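Local coordinates for aspartyl-tRNA synthetase 2 (Thermus thermophilus, PDB 1N9W), which aspartylates both tRNA(Asp) and tRNA(Asn), first activating L-aspartate with ATP to Asp-AMP and then transferring it to the acceptor end of the tRNA, at residues R6-H11 with L75-K80; R133-Y138 with L217-G222; E235-E240 with F390-E395. One frame throughout, in Å; residues are numbered along the deposited sequence.

Contact 1. Residues R6-H11 with L75-K80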
loop_
_atom_site.group_PDB
_atom_site.type_symbol
_atom_site.label_atom_id
_atom_site.label_comp_id
_atom_site.label_asym_id
_atom_site.label_seq_id
_atom_site.Cartn_x
_atom_site.Cartn_y
_atom_site.Cartn_z
ATOM N N ARG B 6 9.112 -15.402 -19.770
ATOM C CA ARG B 6 8.721 -16.562 -18.980
ATOM C C ARG B 6 7.679 -17.466 -19.647
ATOM O O ARG B 6 7.613 -18.649 -19.338
ATOM C CB ARG B 6 8.226 -16.142 -17.591
ATOM C CG ARG B 6 6.995 -15.256 -17.573
ATOM C CD ARG B 6 6.420 -15.191 -16.169
ATOM N NE ARG B 6 5.430 -14.117 -16.068
ATOM C CZ ARG B 6 5.641 -12.974 -15.417
ATOM N NH1 ARG B 6 6.801 -12.761 -14.794
ATOM N NH2 ARG B 6 4.703 -12.045 -15.417
ATOM N N ASP B 7 6.886 -16.927 -20.566
ATOM C CA ASP B 7 5.865 -17.734 -21.211
ATOM C C ASP B 7 6.287 -18.279 -22.572
ATOM O O ASP B 7 5.516 -18.962 -23.246
ATOM C CB ASP B 7 4.579 -16.918 -21.348
ATOM C CG ASP B 7 4.109 -16.361 -20.029
ATOM O OD1 ASP B 7 4.014 -17.139 -19.059
ATOM O OD2 ASP B 7 3.833 -15.136 -19.952
ATOM N N LEU B 8 7.513 -17.985 -22.982
ATOM C CA LEU B 8 7.966 -18.449 -24.282
ATOM C C LEU B 8 7.910 -19.973 -24.437
ATOM O O LEU B 8 7.725 -20.471 -25.546
ATOM C CB LEU B 8 9.377 -17.928 -24.579
ATOM C CG LEU B 8 9.504 -16.411 -24.747
ATOM C CD1 LEU B 8 10.985 -16.053 -24.910
ATOM C CD2 LEU B 8 8.696 -15.930 -25.963
ATOM N N LYS B 9 8.062 -20.714 -23.343
ATOM C CA LYS B 9 7.998 -22.174 -23.420
ATOM C C LYS B 9 6.742 -22.659 -24.143
ATOM O O LYS B 9 6.772 -23.658 -24.861
ATOM C CB LYS B 9 8.008 -22.801 -22.021
ATOM C CG LYS B 9 9.391 -23.132 -21.470
ATOM C CD LYS B 9 10.222 -21.886 -21.184
ATOM C CE LYS B 9 11.601 -22.268 -20.659
ATOM N NZ LYS B 9 12.464 -21.078 -20.402
ATOM N N ALA B 10 5.635 -21.949 -23.962
ATOM C CA ALA B 10 4.387 -22.358 -24.593
ATOM C C ALA B 10 4.225 -21.859 -26.021
ATOM O O ALA B 10 3.139 -21.943 -26.581
ATOM C CB ALA B 10 3.207 -21.899 -23.748
ATOM N N HIS B 11 5.299 -21.360 -26.624
ATOM C CA HIS B 11 5.201 -20.841 -27.977
ATOM C C HIS B 11 6.249 -21.365 -28.932
ATOM O O HIS B 11 6.491 -20.773 -29.978
ATOM C CB HIS B 11 5.268 -19.313 -27.934
ATOM C CG HIS B 11 4.130 -18.685 -27.196
ATOM N ND1 HIS B 11 3.045 -18.126 -27.836
ATOM C CD2 HIS B 11 3.893 -18.558 -25.869
ATOM C CE1 HIS B 11 2.188 -17.680 -26.935
ATOM N NE2 HIS B 11 2.678 -17.929 -25.734
ATOM N N LEU B 75 15.642 -21.876 -24.577
ATOM C CA LEU B 75 14.921 -21.282 -25.708
ATOM C C LEU B 75 15.726 -20.256 -26.484
ATOM O O LEU B 75 16.744 -19.755 -26.018
ATOM C CB LEU B 75 13.660 -20.563 -25.219
ATOM C CG LEU B 75 12.358 -21.328 -25.278
ATOM C CD1 LEU B 75 12.358 -22.135 -26.557
ATOM C CD2 LEU B 75 12.221 -22.221 -24.079
ATOM N N GLU B 76 15.209 -19.906 -27.651
ATOM C CA GLU B 76 15.850 -18.941 -28.505
ATOM C C GLU B 76 14.811 -18.337 -29.456
ATOM O O GLU B 76 13.825 -18.988 -29.802
ATOM C CB GLU B 76 16.980 -19.648 -29.263
ATOM C CG GLU B 76 17.268 -19.166 -30.654
ATOM C CD GLU B 76 18.497 -19.874 -31.258
ATOM O OE1 GLU B 76 19.515 -19.990 -30.553
ATOM O OE2 GLU B 76 18.442 -20.277 -32.422
ATOM N N VAL B 77 14.993 -17.077 -29.834
ATOM C CA VAL B 77 14.069 -16.476 -30.782
ATOM C C VAL B 77 14.863 -16.052 -32.008
ATOM O O VAL B 77 15.777 -15.233 -31.907
ATOM C CB VAL B 77 13.342 -15.233 -30.220
ATOM C CG1 VAL B 77 12.522 -14.582 -31.332
ATOM C CG2 VAL B 77 12.426 -15.613 -29.068
ATOM N N GLN B 78 14.531 -16.621 -33.159
ATOM C CA GLN B 78 15.212 -16.254 -34.391
ATOM C C GLN B 78 14.438 -15.056 -34.956
ATOM O O GLN B 78 13.322 -15.193 -35.451
ATOM C CB GLN B 78 15.242 -17.469 -35.345
ATOM C CG GLN B 78 16.505 -18.370 -35.155
ATOM C CD GLN B 78 16.296 -19.860 -35.476
ATOM O OE1 GLN B 78 15.780 -20.216 -36.533
ATOM N NE2 GLN B 78 16.716 -20.732 -34.559
ATOM N N ALA B 79 15.040 -13.873 -34.849
ATOM C CA ALA B 79 14.406 -12.633 -35.288
ATOM C C ALA B 79 14.104 -12.486 -36.774
ATOM O O ALA B 79 14.953 -12.736 -37.630
ATOM C CB ALA B 79 15.242 -11.440 -34.819
ATOM N N LYS B 80 12.880 -12.063 -37.065
ATOM C CA LYS B 80 12.457 -11.822 -38.431
ATOM C C LYS B 80 12.532 -10.299 -38.565
ATOM O O LYS B 80 12.683 -9.744 -39.661
ATOM C CB LYS B 80 11.005 -12.280 -38.635
ATOM C CG LYS B 80 10.673 -13.627 -37.998
ATOM C CD LYS B 80 11.146 -14.810 -38.825
ATOM C CE LYS B 80 10.265 -15.014 -40.047
ATOM N NZ LYS B 80 10.701 -16.205 -40.824
#
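A bend at chi2 (67°) folds the lysine chain of Lys9 over the end of Leu75, whose CD2 is the branch that receives it. The two side chains meet at a slant: Lys9 CD and CE both rest on that single methyl, with Lys9 CE 3.5 Å from Leu75 CD2, a little tighter than ordinary carbon contact. Beyond the methylenes the ammonium group runs past Leu75 and donates a hydrogen bond to Gly73 O, so the chain is held by a polar tip as well as by its greasy middle. Residues 75-79 form a strand of the OB-fold, the anticodon-binding domain, and 6-11 precede its long first strand, 15-28. Leu8 points inward from this N-terminal turn, which the bond from His11 N to Leu8 O (2.8 Å) helps to shape. Leu8 CD1 comes only loosely to Val77 CG2, at 4.4 Å, and both residues also touch Leu18 on strand 15-28. Glu76, a tRNA-interaction site, turns its CB away from the N-terminal turn. On that side Glu76 OE2 accepts a hydrogen bond from Gln78 NE2 (2.8 Å) through its anti lone pair, while OE1 is held by Asn68, another tRNA-interaction residue.

Contact 2. Residues R133-Y138 with L217-G222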
loop_
_atom_site.group_PDB
_atom_site.type_symbol
_atom_site.label_atom_id
_atom_site.label_comp_id
_atom_site.label_asym_id
_atom_site.label_seq_id
_atom_site.Cartn_x
_atom_site.Cartn_y
_atom_site.Cartn_z
ATOM N N ARG B 133 2.177 -7.503 -0.339
ATOM C CA ARG B 133 0.874 -7.901 -0.866
ATOM C C ARG B 133 0.286 -8.960 0.077
ATOM O O ARG B 133 -0.898 -8.910 0.425
ATOM C CB ARG B 133 1.020 -8.474 -2.291
ATOM C CG ARG B 133 -0.291 -8.906 -2.970
ATOM C CD ARG B 133 0.005 -9.639 -4.290
ATOM N NE ARG B 133 0.824 -8.803 -5.157
ATOM C CZ ARG B 133 1.904 -9.210 -5.815
ATOM N NH1 ARG B 133 2.317 -10.469 -5.726
ATOM N NH2 ARG B 133 2.596 -8.338 -6.540
ATOM N N GLY B 134 1.129 -9.903 0.502
ATOM C CA GLY B 134 0.688 -10.950 1.415
ATOM C C GLY B 134 0.267 -10.354 2.740
ATOM O O GLY B 134 -0.696 -10.798 3.367
ATOM N N PHE B 135 1.007 -9.335 3.158
ATOM C CA PHE B 135 0.755 -8.627 4.406
ATOM C C PHE B 135 -0.666 -8.075 4.419
ATOM O O PHE B 135 -1.437 -8.345 5.338
ATOM C CB PHE B 135 1.760 -7.483 4.527
ATOM C CG PHE B 135 1.593 -6.640 5.752
ATOM C CD1 PHE B 135 2.063 -7.081 6.988
ATOM C CD2 PHE B 135 0.977 -5.392 5.672
ATOM C CE1 PHE B 135 1.930 -6.288 8.120
ATOM C CE2 PHE B 135 0.837 -4.592 6.799
ATOM C CZ PHE B 135 1.313 -5.036 8.030
ATOM N N ARG B 136 -1.007 -7.303 3.385
ATOM C CA ARG B 136 -2.331 -6.699 3.274
ATOM C C ARG B 136 -3.467 -7.714 3.080
ATOM O O ARG B 136 -4.570 -7.518 3.596
ATOM C CB ARG B 136 -2.361 -5.683 2.122
ATOM C CG ARG B 136 -1.350 -4.544 2.232
ATOM C CD ARG B 136 -1.874 -3.293 1.509
ATOM N NE ARG B 136 -0.867 -2.241 1.324
ATOM C CZ ARG B 136 0.047 -2.234 0.359
ATOM N NH1 ARG B 136 0.086 -3.225 -0.526
ATOM N NH2 ARG B 136 0.925 -1.235 0.278
ATOM N N ARG B 137 -3.201 -8.783 2.334
ATOM C CA ARG B 137 -4.210 -9.805 2.081
ATOM C C ARG B 137 -4.595 -10.503 3.383
ATOM O O ARG B 137 -5.772 -10.551 3.736
ATOM C CB ARG B 137 -3.691 -10.851 1.082
ATOM C CG ARG B 137 -4.788 -11.692 0.415
ATOM C CD ARG B 137 -4.279 -13.012 -0.184
ATOM N NE ARG B 137 -3.344 -12.884 -1.308
ATOM C CZ ARG B 137 -3.618 -12.301 -2.476
ATOM N NH1 ARG B 137 -4.811 -11.768 -2.694
ATOM N NH2 ARG B 137 -2.707 -12.276 -3.442
ATOM N N TYR B 138 -3.609 -11.035 4.097
ATOM C CA TYR B 138 -3.897 -11.736 5.344
ATOM C C TYR B 138 -4.705 -10.872 6.298
ATOM O O TYR B 138 -5.719 -11.313 6.823
ATOM C CB TYR B 138 -2.607 -12.183 6.049
ATOM C CG TYR B 138 -2.888 -12.817 7.397
ATOM C CD1 TYR B 138 -3.382 -14.123 7.492
ATOM C CD2 TYR B 138 -2.763 -12.073 8.574
ATOM C CE1 TYR B 138 -3.758 -14.665 8.724
ATOM C CE2 TYR B 138 -3.136 -12.602 9.808
ATOM C CZ TYR B 138 -3.635 -13.901 9.872
ATOM O OH TYR B 138 -4.032 -14.418 11.078
ATOM N N LEU B 217 5.792 -1.916 8.207
ATOM C CA LEU B 217 4.476 -2.539 8.076
ATOM C C LEU B 217 3.928 -2.614 9.494
ATOM O O LEU B 217 4.259 -3.518 10.259
ATOM C CB LEU B 217 4.599 -3.946 7.466
ATOM C CG LEU B 217 5.642 -4.111 6.343
ATOM C CD1 LEU B 217 5.733 -5.587 5.978
ATOM C CD2 LEU B 217 5.274 -3.262 5.129
ATOM N N ASP B 218 3.101 -1.633 9.831
ATOM C CA ASP B 218 2.506 -1.503 11.151
ATOM C C ASP B 218 1.138 -2.167 11.281
ATOM O O ASP B 218 0.307 -2.130 10.362
ATOM C CB ASP B 218 2.394 -0.022 11.513
ATOM C CG ASP B 218 3.740 0.702 11.449
ATOM O OD1 ASP B 218 3.762 1.940 11.570
ATOM O OD2 ASP B 218 4.773 0.031 11.279
ATOM N N VAL B 219 0.912 -2.760 12.449
ATOM C CA VAL B 219 -0.336 -3.444 12.757
ATOM C C VAL B 219 -0.776 -3.039 14.164
ATOM O O VAL B 219 0.037 -3.007 15.084
ATOM C CB VAL B 219 -0.149 -4.982 12.720
ATOM C CG1 VAL B 219 -1.494 -5.673 12.888
ATOM C CG2 VAL B 219 0.508 -5.401 11.417
ATOM N N GLU B 220 -2.054 -2.720 14.325
ATOM C CA GLU B 220 -2.593 -2.343 15.628
ATOM C C GLU B 220 -4.008 -2.930 15.698
ATOM O O GLU B 220 -4.806 -2.763 14.770
ATOM C CB GLU B 220 -2.617 -0.810 15.781
ATOM C CG GLU B 220 -2.750 -0.292 17.224
ATOM C CD GLU B 220 -1.454 -0.372 18.039
ATOM O OE1 GLU B 220 -1.519 -0.170 19.270
ATOM O OE2 GLU B 220 -0.375 -0.624 17.463
ATOM N N MET B 221 -4.301 -3.649 16.781
ATOM C CA MET B 221 -5.616 -4.266 16.959
ATOM C C MET B 221 -6.103 -4.160 18.404
ATOM O O MET B 221 -5.309 -4.241 19.340
ATOM C CB MET B 221 -5.577 -5.743 16.513
ATOM C CG MET B 221 -4.776 -6.691 17.395
ATOM S SD MET B 221 -4.609 -8.390 16.749
ATOM C CE MET B 221 -6.315 -8.861 16.487
ATOM N N GLY B 222 -7.411 -3.962 18.573
ATOM C CA GLY B 222 -7.997 -3.840 19.901
ATOM C C GLY B 222 -8.760 -5.081 20.335
ATOM O O GLY B 222 -8.850 -6.053 19.587
#
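Phe135 carries nearly the whole contact, laying its ring over the first residues of segment 217-222, on strand 215-222, with Leu217 as the main partner and Val219 as the second. The helix segment and the strand segment run almost parallel, 14° apart in direction with their axes 10.6 Å from each other, and the phenyl group bridges that gap. Its CG stands anti to the backbone N (chi1 178°), which sends the ring out from the helix toward the sheet.

Leu217 meets the ring through its CB. That carbon sits over one face, 3.7 Å from the centroid and 21° off the normal, a CH-pi contact displaced toward the rim; the closest ring atom is Phe135 CZ, 3.5 Å from Leu217 CB. Leu217 CD1 adds a looser touch at the CD1 corner of the ring. The two side chains pass each other in opposite directions, so they lie alongside rather than end on.

Val219, two residues on along the strand, brings its CG2 to the same far end of the ring, 3.5 Å from Phe135 CZ, approaching obliquely. Between them the strand also presents backbone: Asp218 O lies at the ring's edge, in its plane, 3.9 Å from Phe135 CZ.

On the neighbouring strand 387-393, Ile392 packs against Leu217 and Phe390 against Val219, while Leu237 of helix 227-248 touches Phe135. Helix 119-141 is thereby set against the largely antiparallel sheet of the class II synthetase catalytic domain, and its Arg133 and Arg136 make salt bridges to Asp140 and Glu146 of the second subunit. Because no hydrogen bond crosses between the two segments, helix and strand hold together here through buried apolar surface and the CH-pi contact, with shape rather than charge setting the fit.

Contact 3. Residues E235-E240 with F390-E395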
loop_
_atom_site.group_PDB
_atom_site.type_symbol
_atom_site.label_atom_id
_atom_site.label_comp_id
_atom_site.label_asym_id
_atom_site.label_seq_id
_atom_site.Cartn_x
_atom_site.Cartn_y
_atom_site.Cartn_z
ATOM N N GLU B 235 2.734 -14.413 13.533
ATOM C CA GLU B 235 3.195 -15.705 13.018
ATOM C C GLU B 235 2.401 -16.101 11.789
ATOM O O GLU B 235 2.965 -16.510 10.775
ATOM C CB GLU B 235 3.042 -16.798 14.087
ATOM C CG GLU B 235 4.236 -16.924 15.028
ATOM C CD GLU B 235 4.040 -18.019 16.091
ATOM O OE1 GLU B 235 3.602 -19.137 15.740
ATOM O OE2 GLU B 235 4.345 -17.759 17.266
ATOM N N ALA B 236 1.082 -15.987 11.892
ATOM C CA ALA B 236 0.200 -16.338 10.785
ATOM C C ALA B 236 0.413 -15.339 9.645
ATOM O O ALA B 236 0.434 -15.722 8.476
ATOM C CB ALA B 236 -1.256 -16.321 11.256
ATOM N N LEU B 237 0.578 -14.066 10.005
ATOM C CA LEU B 237 0.813 -12.997 9.044
ATOM C C LEU B 237 2.066 -13.307 8.224
ATOM O O LEU B 237 2.038 -13.273 6.995
ATOM C CB LEU B 237 0.991 -11.663 9.777
ATOM C CG LEU B 237 1.413 -10.425 8.972
ATOM C CD1 LEU B 237 0.318 -10.046 7.992
ATOM C CD2 LEU B 237 1.697 -9.271 9.933
ATOM N N LEU B 238 3.160 -13.621 8.915
ATOM C CA LEU B 238 4.427 -13.941 8.265
ATOM C C LEU B 238 4.327 -15.140 7.343
ATOM O O LEU B 238 4.894 -15.137 6.246
ATOM C CB LEU B 238 5.509 -14.210 9.306
ATOM C CG LEU B 238 6.090 -12.967 9.976
ATOM C CD1 LEU B 238 6.751 -13.354 11.281
ATOM C CD2 LEU B 238 7.067 -12.295 9.027
ATOM N N ALA B 239 3.618 -16.172 7.787
ATOM C CA ALA B 239 3.458 -17.383 6.984
ATOM C C ALA B 239 2.813 -17.023 5.657
ATOM O O ALA B 239 3.210 -17.520 4.603
ATOM C CB ALA B 239 2.590 -18.404 7.738
ATOM N N GLU B 240 1.809 -16.157 5.715
ATOM C CA GLU B 240 1.118 -15.718 4.508
ATOM C C GLU B 240 2.082 -14.934 3.609
ATOM O O GLU B 240 2.200 -15.217 2.420
ATOM C CB GLU B 240 -0.071 -14.836 4.893
ATOM C CG GLU B 240 -0.860 -14.270 3.718
ATOM C CD GLU B 240 -2.192 -14.957 3.531
ATOM O OE1 GLU B 240 -2.707 -15.528 4.521
ATOM O OE2 GLU B 240 -2.741 -14.914 2.401
ATOM N N PHE B 390 2.315 -3.968 16.569
ATOM C CA PHE B 390 3.720 -4.172 16.261
ATOM C C PHE B 390 4.010 -3.658 14.856
ATOM O O PHE B 390 3.090 -3.375 14.082
ATOM C CB PHE B 390 4.065 -5.660 16.387
ATOM C CG PHE B 390 3.328 -6.557 15.416
ATOM C CD1 PHE B 390 3.876 -6.844 14.168
ATOM C CD2 PHE B 390 2.109 -7.141 15.760
ATOM C CE1 PHE B 390 3.230 -7.698 13.281
ATOM C CE2 PHE B 390 1.454 -8.001 14.870
ATOM C CZ PHE B 390 2.018 -8.279 13.629
ATOM N N ALA B 391 5.292 -3.530 14.535
ATOM C CA ALA B 391 5.707 -3.038 13.232
ATOM C C ALA B 391 6.758 -3.971 12.672
ATOM O O ALA B 391 7.561 -4.531 13.417
ATOM C CB ALA B 391 6.272 -1.630 13.364
ATOM N N ILE B 392 6.754 -4.137 11.356
ATOM C CA ILE B 392 7.715 -5.008 10.707
ATOM C C ILE B 392 8.631 -4.213 9.791
ATOM O O ILE B 392 8.166 -3.462 8.934
ATOM C CB ILE B 392 7.005 -6.092 9.870
ATOM C CG1 ILE B 392 6.105 -6.932 10.778
ATOM C CG2 ILE B 392 8.025 -6.961 9.159
ATOM C CD1 ILE B 392 5.445 -8.102 10.077
ATOM N N GLY B 393 9.936 -4.372 9.989
ATOM C CA GLY B 393 10.902 -3.682 9.152
ATOM C C GLY B 393 10.940 -4.402 7.825
ATOM O O GLY B 393 11.655 -5.392 7.671
ATOM N N ALA B 394 10.156 -3.906 6.870
ATOM C CA ALA B 394 10.068 -4.513 5.547
ATOM C C ALA B 394 11.420 -4.858 4.923
ATOM O O ALA B 394 11.644 -6.002 4.542
ATOM C CB ALA B 394 9.264 -3.597 4.609
ATOM N N GLU B 395 12.319 -3.883 4.818
ATOM C CA GLU B 395 13.616 -4.148 4.214
ATOM C C GLU B 395 14.472 -5.175 4.941
ATOM O O GLU B 395 15.148 -5.976 4.300
ATOM C CB GLU B 395 14.430 -2.864 4.057
ATOM C CG GLU B 395 13.983 -1.976 2.919
ATOM C CD GLU B 395 12.959 -0.966 3.352
ATOM O OE1 GLU B 395 11.935 -1.379 3.941
ATOM O OE2 GLU B 395 13.177 0.240 3.119
#
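Leu237 and Ile392 meet methyl to methyl, and the same leucine branch also reaches Phe390, so the contact is apolar throughout. Leu237 CD2 lies 3.9 Å from Ile392 CD1, the two side chains extending toward each other tip to tip. On the leucine, CG is anti to the backbone N (chi1 173°), which aims its branches from the helix at the sheet. On the isoleucine, CG1 is anti to the carbonyl carbon and chi2 of -175° keeps the chain extended, carrying CD1 outward to the helix.

The aromatic contact is made at an edge. Leu237 CD2 is 3.8 Å from Phe390 CZ and lies close to the ring plane, so the methyl abuts the rim of the phenyl group instead of covering a face. Leu237 runs alongside Phe390, the two chains pointing contrary ways. Within the strand, Ile392 CG1 also stands at the edge of the Phe390 ring and in its plane. Leu233 and Glu234, one turn back on helix 227-248, touch the phenyl group as well.

No hydrogen bond crosses between the segments; the charged side chains beside the contact pair with residues outside it. In the helix, Ala239 N bonds to Glu235 O at 3.1 Å. Glu235 forms a salt bridge with Arg269, and Glu240 one with Arg141. Past Ile392, Gly393 takes the N-cap position as the strand gives way to helix 394-402, where Glu395 is paired with Arg411.

Residues 393-396 are predicted to bind ATP. A last strand running through a glycine straight into a helix, on the largely antiparallel sheet beside the nucleotide site, is the signature of motif 3 in class II aminoacyl-tRNA synthetases.

In the fold
From the N terminus, contact 1 closes first, bringing the turn at 6-11 back against strand 75-79 after an excursion of 63 residues that is largely strand, all within the anticodon-binding part of the chain. Contact 2 opens and closes next, joining helix 119-141 to strand 215-222. Contact 3 follows, spanning 149 residues from helix 227-248 to the strand-helix junction at 390-395. The three are in series, with none nested or crossing. Contact 1 stands apart, its centre about 40 Å from that of contact 2. Contacts 2 and 3 touch: strands 215-222 and 387-393 are antiparallel neighbours, and their helices pack on the same catalytic sheet.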